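Local atomic coordinates of methyltransferase domain-containing protein (Deinococcus radiodurans, PDB entry 3M33), a protein that is of unknown function but may be a methyltransferase, acting on a substrate that has not been identified. Residues Y96-K101 / I125-E130; R51-G56 / A106-P111; S43-P48 / F112-S117. All coordinates share one frame; numbering follows the deposited sequence.

Contact 1. Residues Y96-K101 / I125-E130. With SO4 (sulfate ion), chain D; SO4 (sulfate ion), chain H.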
loop_
_atom_site.group_PDB
_atom_site.type_symbol
_atom_site.label_atom_id
_atom_site.label_comp_id
_atom_site.label_asym_id
_atom_site.label_seq_id
_atom_site.Cartn_x
_atom_site.Cartn_y
_atom_site.Cartn_z
ATOM N N TYR A 96 -11.888 -4.182 10.454
ATOM C CA TYR A 96 -11.480 -5.069 11.541
ATOM C C TYR A 96 -10.122 -4.674 12.123
ATOM O O TYR A 96 -9.218 -4.238 11.406
ATOM C CB TYR A 96 -11.408 -6.509 11.018
ATOM C CG TYR A 96 -12.727 -7.032 10.486
ATOM C CD1 TYR A 96 -13.610 -7.726 11.310
ATOM C CD2 TYR A 96 -13.093 -6.824 9.162
ATOM C CE1 TYR A 96 -14.823 -8.198 10.826
ATOM C CE2 TYR A 96 -14.302 -7.295 8.661
ATOM C CZ TYR A 96 -15.163 -7.980 9.496
ATOM O OH TYR A 96 -16.359 -8.450 9.001
ATOM N N GLU A 97 -9.984 -4.842 13.428
ATOM C CA GLU A 97 -8.752 -4.536 14.136
ATOM C C GLU A 97 -7.942 -5.809 14.200
ATOM O O GLU A 97 -8.341 -6.762 14.855
ATOM C CB GLU A 97 -9.084 -4.068 15.556
ATOM C CG GLU A 97 -7.911 -3.528 16.325
ATOM C CD GLU A 97 -8.298 -3.120 17.739
ATOM O OE1 GLU A 97 -7.436 -3.204 18.636
ATOM O OE2 GLU A 97 -9.464 -2.717 17.953
ATOM N N TRP A 98 -6.811 -5.840 13.508
ATOM C CA TRP A 98 -6.029 -7.060 13.418
ATOM C C TRP A 98 -4.575 -6.723 13.123
ATOM O O TRP A 98 -4.283 -5.805 12.349
ATOM C CB TRP A 98 -6.604 -7.979 12.323
ATOM C CG TRP A 98 -6.020 -9.362 12.320
ATOM C CD1 TRP A 98 -5.646 -10.086 13.410
ATOM C CD2 TRP A 98 -5.777 -10.201 11.181
ATOM N NE1 TRP A 98 -5.171 -11.314 13.028
ATOM C CE2 TRP A 98 -5.233 -11.410 11.664
ATOM C CE3 TRP A 98 -5.945 -10.041 9.802
ATOM C CZ2 TRP A 98 -4.862 -12.458 10.817
ATOM C CZ3 TRP A 98 -5.576 -11.085 8.956
ATOM C CH2 TRP A 98 -5.043 -12.277 9.467
ATOM N N ASN A 99 -3.663 -7.463 13.743
ATOM C CA ASN A 99 -2.241 -7.296 13.473
ATOM C C ASN A 99 -1.765 -8.269 12.404
ATOM O O ASN A 99 -0.567 -8.408 12.181
ATOM C CB ASN A 99 -1.412 -7.520 14.741
ATOM C CG ASN A 99 -1.524 -8.937 15.263
ATOM O OD1 ASN A 99 -2.250 -9.752 14.702
ATOM N ND2 ASN A 99 -0.817 -9.235 16.351
ATOM N N GLY A 100 -2.703 -8.950 11.753
ATOM C CA GLY A 100 -2.357 -9.884 10.692
ATOM C C GLY A 100 -1.778 -11.219 11.158
ATOM O O GLY A 100 -1.344 -12.023 10.329
ATOM N N LYS A 101 -1.769 -11.468 12.470
ATOM C CA LYS A 101 -1.187 -12.703 13.010
ATOM C C LYS A 101 -2.191 -13.568 13.746
ATOM O O LYS A 101 -3.237 -13.094 14.188
ATOM C CB LYS A 101 -0.026 -12.399 13.961
ATOM C CG LYS A 101 1.305 -12.097 13.274
ATOM C CD LYS A 101 1.458 -10.624 13.016
ATOM C CE LYS A 101 2.841 -10.280 12.483
ATOM N NZ LYS A 101 2.870 -8.850 12.054
ATOM N N ILE A 125 0.059 -12.802 2.348
ATOM C CA ILE A 125 0.234 -13.737 1.238
ATOM C C ILE A 125 0.216 -15.169 1.761
ATOM O O ILE A 125 -0.366 -16.060 1.155
ATOM C CB ILE A 125 1.551 -13.459 0.472
ATOM C CG1 ILE A 125 1.439 -12.143 -0.310
ATOM C CG2 ILE A 125 1.876 -14.603 -0.504
ATOM C CD1 ILE A 125 2.757 -11.656 -0.896
ATOM N N LEU A 126 0.831 -15.377 2.917
ATOM C CA LEU A 126 0.944 -16.711 3.474
ATOM C C LEU A 126 -0.393 -17.208 4.032
ATOM O O LEU A 126 -0.550 -18.393 4.289
ATOM C CB LEU A 126 2.053 -16.750 4.524
ATOM C CG LEU A 126 3.436 -16.471 3.936
ATOM C CD1 LEU A 126 4.511 -16.368 5.031
ATOM C CD2 LEU A 126 3.790 -17.556 2.922
ATOM N N ARG A 127 -1.367 -16.311 4.183
ATOM C CA ARG A 127 -2.710 -16.724 4.600
ATOM C C ARG A 127 -3.677 -16.893 3.418
ATOM O O ARG A 127 -4.867 -17.189 3.614
ATOM C CB ARG A 127 -3.297 -15.724 5.607
ATOM C CG ARG A 127 -2.333 -15.295 6.704
ATOM C CD ARG A 127 -1.879 -16.505 7.527
ATOM N NE ARG A 127 -3.000 -17.108 8.244
ATOM C CZ ARG A 127 -3.421 -16.692 9.436
ATOM N NH1 ARG A 127 -2.795 -15.687 10.039
ATOM N NH2 ARG A 127 -4.450 -17.288 10.030
ATOM N N LEU A 128 -3.182 -16.714 2.192
ATOM C CA LEU A 128 -4.058 -16.815 1.008
ATOM C C LEU A 128 -4.849 -18.133 0.914
ATOM O O LEU A 128 -6.028 -18.127 0.545
ATOM C CB LEU A 128 -3.292 -16.514 -0.295
ATOM C CG LEU A 128 -2.970 -15.033 -0.512
ATOM C CD1 LEU A 128 -2.076 -14.807 -1.724
ATOM C CD2 LEU A 128 -4.253 -14.250 -0.632
ATOM N N PRO A 129 -4.210 -19.269 1.250
ATOM C CA PRO A 129 -4.975 -20.520 1.260
ATOM C C PRO A 129 -6.200 -20.454 2.176
ATOM O O PRO A 129 -7.197 -21.114 1.894
ATOM C CB PRO A 129 -3.966 -21.550 1.793
ATOM C CG PRO A 129 -2.616 -20.989 1.404
ATOM C CD PRO A 129 -2.786 -19.479 1.567
ATOM N N GLU A 130 -6.146 -19.671 3.248
ATOM C CA GLU A 130 -7.313 -19.554 4.138
ATOM C C GLU A 130 -8.288 -18.446 3.718
ATOM O O GLU A 130 -9.441 -18.431 4.158
ATOM C CB GLU A 130 -6.874 -19.307 5.580
ATOM C CG GLU A 130 -5.799 -20.263 6.065
ATOM C CD GLU A 130 -5.017 -19.707 7.244
ATOM O OE1 GLU A 130 -3.772 -19.598 7.129
ATOM O OE2 GLU A 130 -5.652 -19.374 8.274
HETATM S S SO4 D . -4.820 -7.593 17.304
HETATM O O1 SO4 D . -4.478 -6.280 16.763
HETATM O O2 SO4 D . -6.208 -7.549 17.777
HETATM O O3 SO4 D . -4.710 -8.626 16.276
HETATM O O4 SO4 D . -3.908 -7.913 18.410
HETATM S S SO4 H . -12.760 -5.680 15.353
HETATM O O1 SO4 H . -14.007 -5.999 14.655
HETATM O O2 SO4 H . -12.966 -5.722 16.801
HETATM O O3 SO4 H . -11.738 -6.660 14.985
HETATM O O4 SO4 H . -12.320 -4.338 14.990
HETATM O O HOH W 1 -0.255 -14.450 9.829
#
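R127 reaches W98 with a single nitrogen, and the approach is to the rim of the indole: NH1 stands 3.9 Å from CZ2 of W98 and near the ring plane. The guanidinium and indole planes lie 73° apart, so this is neither a stack nor a cation-pi contact over a face. From CB, which is directed at the loop 96-101, the arginine chain bends at chi2 and chi3, both close to -60°, which sets the guanidinium beside the carboxylate of E130. There NE donates to OE1 of E130 at 2.8 Å, while NH2 of R127 meets OE2 of E130 at 3.0 Å from the syn side. This side-on, two-nitrogen salt bridge fixes the rotation of the guanidinium and turns NH1 to the loop. NH1 then binds water 1 at 2.8 Å; the same water donates to O of G100 at 2.7 Å and so bridges the segments, which share no direct hydrogen bond. A further bond from NH1 goes to O of G102.

The indole is held by its own loop. NE1 of W98 donates to O of K101 at 2.9 Å, and CA of G100 sits 3.3 Å above the ring plane, over its centre. The amide N of K101 binds OD1 of N99 at 2.9 Å, an Asx turn that curls the chain over this face. Y76 meets the tryptophan edge-to-face. The loop follows strand 94-97, an outermost strand of the sheet. R127 lies at helix 128-131, in the beta-alpha-beta crossover between the parallel strands 112-118 and 136-142, a connection consistent with the Rossmann-like sheet of class I methyltransferases.

Contact 2. Residues R51-G56 / A106-P111; sequences RVLEAG and AGLGAP. With SO4 (sulfate ion), chain J.
R51 and P111 begin the contact at the start of strand 51-55, where CB of R51 lies 4.2 Å from the carbonyl O of P111. The link is loose: the CA atoms of these two residues are 7.9 Å apart and no hydrogen bond joins the segments. A sulfate, probably from the crystallisation liquor, sits beside the backbone N of R51, but the separation is too short for an ordinary hydrogen bond and its detail is doubtful. V52 comes next and directs its side chain to the other face of the strand, where L46 and W73 lie.

L53 returns to the face that looks on 106-111 and makes the apolar part of the contact. Its CD1 meets CD1 of L108 at 4.0 Å, methyl against methyl, with the two side chains crossing at about a right angle. In L53 CG lies opposite the backbone N (chi1 178°), which carries the branched end off the strand; L108 has nearly the same torsions, and its end comes closer to the strand than its CB direction suggests. L131 of helix 128-131 packs on both leucines, and F112 also touches L53. On the loop side the chain passes through G107 and G109, both with positive phi, and a cis peptide precedes P111; O of L108 is bound by NH2 of R72. E54 alternates back to the V52 face, its OE1 accepting from NE1 of W73.

At G56 phi is again positive as the strand ends in the glycine-rich turn that follows. A central parallel strand entering such a turn is consistent with the cofactor-binding motif of class I methyltransferases, here underlain by the connection from strand 94-97 to strand 112-118.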
loop_
_atom_site.group_PDB
_atom_site.type_symbol
_atom_site.label_atom_id
_atom_site.label_comp_id
_atom_site.label_asym_id
_atom_site.label_seq_id
_atom_site.Cartn_x
_atom_site.Cartn_y
_atom_site.Cartn_z
ATOM N N ARG A 51 -15.960 -9.840 -3.722
ATOM C CA ARG A 51 -15.689 -9.727 -2.290
ATOM C C ARG A 51 -14.219 -9.393 -2.069
ATOM O O ARG A 51 -13.332 -10.178 -2.419
ATOM C CB ARG A 51 -16.003 -11.037 -1.560
ATOM C CG ARG A 51 -17.197 -11.805 -2.113
ATOM C CD ARG A 51 -18.496 -11.349 -1.522
ATOM N NE ARG A 51 -18.716 -11.851 -0.169
ATOM C CZ ARG A 51 -19.809 -11.592 0.548
ATOM N NH1 ARG A 51 -20.779 -10.839 0.033
ATOM N NH2 ARG A 51 -19.936 -12.082 1.776
ATOM N N VAL A 52 -13.965 -8.241 -1.464
ATOM C CA VAL A 52 -12.609 -7.743 -1.323
ATOM C C VAL A 52 -12.129 -7.806 0.124
ATOM O O VAL A 52 -12.886 -7.530 1.053
ATOM C CB VAL A 52 -12.502 -6.298 -1.823
ATOM C CG1 VAL A 52 -11.044 -5.818 -1.761
ATOM C CG2 VAL A 52 -13.036 -6.195 -3.241
ATOM N N LEU A 53 -10.873 -8.198 0.298
ATOM C CA LEU A 53 -10.171 -8.037 1.561
ATOM C C LEU A 53 -8.970 -7.123 1.347
ATOM O O LEU A 53 -8.103 -7.404 0.506
ATOM C CB LEU A 53 -9.702 -9.379 2.100
ATOM C CG LEU A 53 -8.916 -9.263 3.409
ATOM C CD1 LEU A 53 -9.855 -8.865 4.557
ATOM C CD2 LEU A 53 -8.246 -10.576 3.727
ATOM N N GLU A 54 -8.925 -6.024 2.095
ATOM C CA GLU A 54 -7.803 -5.096 2.013
ATOM C C GLU A 54 -6.948 -5.175 3.262
ATOM O O GLU A 54 -7.430 -4.926 4.363
ATOM C CB GLU A 54 -8.289 -3.658 1.829
ATOM C CG GLU A 54 -7.147 -2.682 1.587
ATOM C CD GLU A 54 -7.507 -1.225 1.860
ATOM O OE1 GLU A 54 -8.683 -0.915 2.159
ATOM O OE2 GLU A 54 -6.590 -0.387 1.781
ATOM N N ALA A 55 -5.682 -5.528 3.088
ATOM C CA ALA A 55 -4.740 -5.564 4.204
ATOM C C ALA A 55 -4.114 -4.190 4.434
ATOM O O ALA A 55 -3.605 -3.552 3.501
ATOM C CB ALA A 55 -3.645 -6.611 3.945
ATOM N N GLY A 56 -4.166 -3.725 5.676
ATOM C CA GLY A 56 -3.551 -2.458 6.053
ATOM C C GLY A 56 -4.300 -1.254 5.523
ATOM O O GLY A 56 -3.713 -0.442 4.802
ATOM N N ALA A 106 -12.790 -12.801 14.029
ATOM C CA ALA A 106 -14.100 -13.406 13.949
ATOM C C ALA A 106 -14.966 -12.543 13.054
ATOM O O ALA A 106 -14.957 -11.316 13.160
ATOM C CB ALA A 106 -14.712 -13.532 15.340
ATOM N N GLY A 107 -15.697 -13.180 12.151
ATOM C CA GLY A 107 -16.586 -12.445 11.273
ATOM C C GLY A 107 -15.944 -11.882 10.019
ATOM O O GLY A 107 -16.608 -11.180 9.259
ATOM N N LEU A 108 -14.668 -12.192 9.789
ATOM C CA LEU A 108 -13.942 -11.619 8.653
ATOM C C LEU A 108 -14.715 -11.835 7.357
ATOM O O LEU A 108 -14.886 -10.912 6.571
ATOM C CB LEU A 108 -12.523 -12.193 8.523
ATOM C CG LEU A 108 -11.665 -11.417 7.514
ATOM C CD1 LEU A 108 -11.470 -9.997 7.998
ATOM C CD2 LEU A 108 -10.312 -12.076 7.253
ATOM N N GLY A 109 -15.196 -13.053 7.144
ATOM C CA GLY A 109 -16.056 -13.322 6.004
ATOM C C GLY A 109 -15.389 -13.903 4.765
ATOM O O GLY A 109 -15.933 -13.784 3.666
ATOM N N ALA A 110 -14.218 -14.525 4.928
ATOM C CA ALA A 110 -13.625 -15.312 3.850
ATOM C C ALA A 110 -14.691 -16.275 3.318
ATOM O O ALA A 110 -15.594 -16.661 4.064
ATOM C CB ALA A 110 -12.404 -16.089 4.358
ATOM N N PRO A 111 -14.583 -16.690 2.041
ATOM C CA PRO A 111 -13.467 -16.452 1.122
ATOM C C PRO A 111 -13.644 -15.161 0.332
ATOM O O PRO A 111 -14.757 -14.635 0.244
ATOM C CB PRO A 111 -13.542 -17.652 0.167
ATOM C CG PRO A 111 -14.962 -18.170 0.279
ATOM C CD PRO A 111 -15.682 -17.392 1.361
HETATM S S SO4 J . -15.778 -13.126 -5.398
HETATM O O1 SO4 J . -15.365 -12.683 -6.736
HETATM O O2 SO4 J . -17.222 -13.385 -5.377
HETATM O O3 SO4 J . -15.073 -14.361 -5.041
HETATM O O4 SO4 J . -15.485 -12.073 -4.450
#

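Contact 3. Residues S43-P48 / F112-S117; sequences SRLLTP and FGLIVS
L114 faces two consecutive leucines and gives one methyl to each. Its CD2 meets CD2 of L46 at 3.8 Å, the tighter of the two approaches, and its CD1 meets CD1 of L45 at 4.3 Å. The side chains of L46 and L114 cross at about a right angle, and the touch is methyl to methyl; the other methyl of L46, CD1, is 5.5 Å from CD2 of L114. L45 differs in that its CB already points at the strand, whereas L46 comes near only at its branched end. In L114 the first torsion (178°) sets CG opposite the backbone N, which lifts the fork off the strand, and chi2 (67°) aims CD1 and CD2 at their separate partners.

These residues lie where helix 36-45 gives way to the loop before strand 51-55. The helix packs on one face of the mixed sheet, consistent with the Rossmann-like core of class I methyltransferases. L42 and F38, further back on the helix, continue the apolar layer by touching L114 and V116. L45 and L114 both also reach H137 of strand 136-142, while L46 leans on V52 and W73, so this region spans several neighbouring strands. The 8.0 Å between CA of L45 and CA of L114 leaves the backbones well apart, and only side chains bridge them.

The chain turns a corner at G113. Before it, F112 packs against L53, R72 and A74; after it, L114 and V116 serve the helix, and I115 points to F138 instead.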
loop_
_atom_site.group_PDB
_atom_site.type_symbol
_atom_site.label_atom_id
_atom_site.label_comp_id
_atom_site.label_asym_id
_atom_site.label_seq_id
_atom_site.Cartn_x
_atom_site.Cartn_y
_atom_site.Cartn_z
ATOM N N SER A 43 -9.058 -1.072 -10.429
ATOM C CA SER A 43 -10.351 -0.724 -10.979
ATOM C C SER A 43 -10.885 -1.807 -11.930
ATOM O O SER A 43 -12.069 -2.147 -11.873
ATOM C CB SER A 43 -10.271 0.628 -11.685
ATOM O OG SER A 43 -11.511 0.906 -12.280
ATOM N N ARG A 44 -10.020 -2.360 -12.786
ATOM C CA ARG A 44 -10.445 -3.404 -13.728
ATOM C C ARG A 44 -10.917 -4.663 -13.008
ATOM O O ARG A 44 -11.761 -5.391 -13.513
ATOM C CB ARG A 44 -9.310 -3.784 -14.701
ATOM C CG ARG A 44 -8.885 -2.701 -15.684
ATOM C CD ARG A 44 -7.724 -3.205 -16.561
ATOM N NE ARG A 44 -8.184 -4.100 -17.629
ATOM C CZ ARG A 44 -8.132 -5.431 -17.592
ATOM N NH1 ARG A 44 -7.613 -6.065 -16.543
ATOM N NH2 ARG A 44 -8.593 -6.134 -18.618
ATOM N N LEU A 45 -10.357 -4.929 -11.830
ATOM C CA LEU A 45 -10.681 -6.145 -11.075
ATOM C C LEU A 45 -11.969 -6.086 -10.231
ATOM O O LEU A 45 -12.385 -7.098 -9.669
ATOM C CB LEU A 45 -9.519 -6.495 -10.152
ATOM C CG LEU A 45 -8.262 -7.027 -10.856
ATOM C CD1 LEU A 45 -7.038 -6.704 -10.012
ATOM C CD2 LEU A 45 -8.380 -8.530 -11.112
ATOM N N LEU A 46 -12.589 -4.919 -10.119
ATOM C CA LEU A 46 -13.742 -4.779 -9.220
ATOM C C LEU A 46 -15.069 -4.900 -9.970
ATOM O O LEU A 46 -15.290 -4.206 -10.955
ATOM C CB LEU A 46 -13.689 -3.434 -8.483
ATOM C CG LEU A 46 -12.480 -3.264 -7.550
ATOM C CD1 LEU A 46 -12.390 -1.864 -7.010
ATOM C CD2 LEU A 46 -12.579 -4.263 -6.423
ATOM N N THR A 47 -15.949 -5.773 -9.492
ATOM C CA THR A 47 -17.301 -5.872 -10.035
ATOM C C THR A 47 -18.283 -5.896 -8.872
ATOM O O THR A 47 -17.874 -6.139 -7.738
ATOM C CB THR A 47 -17.491 -7.166 -10.852
ATOM O OG1 THR A 47 -17.674 -8.275 -9.958
ATOM C CG2 THR A 47 -16.288 -7.407 -11.751
ATOM N N PRO A 48 -19.581 -5.666 -9.145
ATOM C CA PRO A 48 -20.581 -5.675 -8.066
ATOM C C PRO A 48 -20.748 -7.058 -7.439
ATOM O O PRO A 48 -21.524 -7.193 -6.505
ATOM C CB PRO A 48 -21.882 -5.260 -8.772
ATOM C CG PRO A 48 -21.462 -4.657 -10.071
ATOM C CD PRO A 48 -20.189 -5.351 -10.453
ATOM N N PHE A 112 -12.548 -14.660 -0.235
ATOM C CA PHE A 112 -12.572 -13.410 -0.984
ATOM C C PHE A 112 -12.122 -13.630 -2.430
ATOM O O PHE A 112 -11.297 -14.505 -2.703
ATOM C CB PHE A 112 -11.653 -12.386 -0.309
ATOM C CG PHE A 112 -12.080 -12.015 1.081
ATOM C CD1 PHE A 112 -13.063 -11.046 1.285
ATOM C CD2 PHE A 112 -11.492 -12.619 2.184
ATOM C CE1 PHE A 112 -13.465 -10.700 2.569
ATOM C CE2 PHE A 112 -11.876 -12.270 3.481
ATOM C CZ PHE A 112 -12.869 -11.315 3.678
ATOM N N GLY A 113 -12.660 -12.839 -3.356
ATOM C CA GLY A 113 -12.227 -12.904 -4.742
ATOM C C GLY A 113 -11.036 -11.997 -5.022
ATOM O O GLY A 113 -10.333 -12.151 -6.023
ATOM N N LEU A 114 -10.807 -11.035 -4.140
ATOM C CA LEU A 114 -9.655 -10.144 -4.280
ATOM C C LEU A 114 -9.034 -9.838 -2.915
ATOM O O LEU A 114 -9.739 -9.483 -1.967
ATOM C CB LEU A 114 -10.058 -8.839 -4.989
ATOM C CG LEU A 114 -8.979 -7.771 -5.172
ATOM C CD1 LEU A 114 -7.918 -8.271 -6.144
ATOM C CD2 LEU A 114 -9.602 -6.471 -5.690
ATOM N N ILE A 115 -7.715 -9.980 -2.823
ATOM C CA ILE A 115 -6.991 -9.550 -1.640
ATOM C C ILE A 115 -6.047 -8.474 -2.116
ATOM O O ILE A 115 -5.245 -8.692 -3.010
ATOM C CB ILE A 115 -6.208 -10.699 -0.977
ATOM C CG1 ILE A 115 -7.163 -11.764 -0.423
ATOM C CG2 ILE A 115 -5.335 -10.175 0.132
ATOM C CD1 ILE A 115 -7.752 -12.658 -1.495
ATOM N N VAL A 116 -6.155 -7.289 -1.541
ATOM C CA VAL A 116 -5.404 -6.169 -2.059
ATOM C C VAL A 116 -4.572 -5.497 -0.962
ATOM O O VAL A 116 -4.963 -5.470 0.213
ATOM C CB VAL A 116 -6.340 -5.160 -2.736
ATOM C CG1 VAL A 116 -7.281 -4.563 -1.730
ATOM C CG2 VAL A 116 -5.534 -4.065 -3.396
ATOM N N SER A 117 -3.404 -4.978 -1.334
ATOM C CA SER A 117 -2.571 -4.270 -0.366
ATOM C C SER A 117 -1.768 -3.177 -1.036
ATOM O O SER A 117 -0.902 -3.465 -1.867
ATOM C CB SER A 117 -1.618 -5.250 0.320
ATOM O OG SER A 117 -0.721 -4.565 1.170
#

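How the contacts relate
Contacts 2 and 3 are the sheet-joined pair, with centres about 11 Å apart: strands 51-55 and 112-118 are parallel neighbours, and L53 N bonds L114 O at 2.8 Å while L53 O accepts from V116 N at 2.8 Å. They work on opposite faces, loop 106-111 lying on one and helix 36-45 on the other. Contact 1 is about 9 Å from contact 2, centre to centre, and joins it where Y96 OH makes a weak hydrogen bond to G107 O. Contact 3 is about 17 Å from contact 1, linked through L128 and I115. The sulfates probably come from the crystallisation liquor; strand 51-55 leads to the glycine-rich turn where a cofactor might bind.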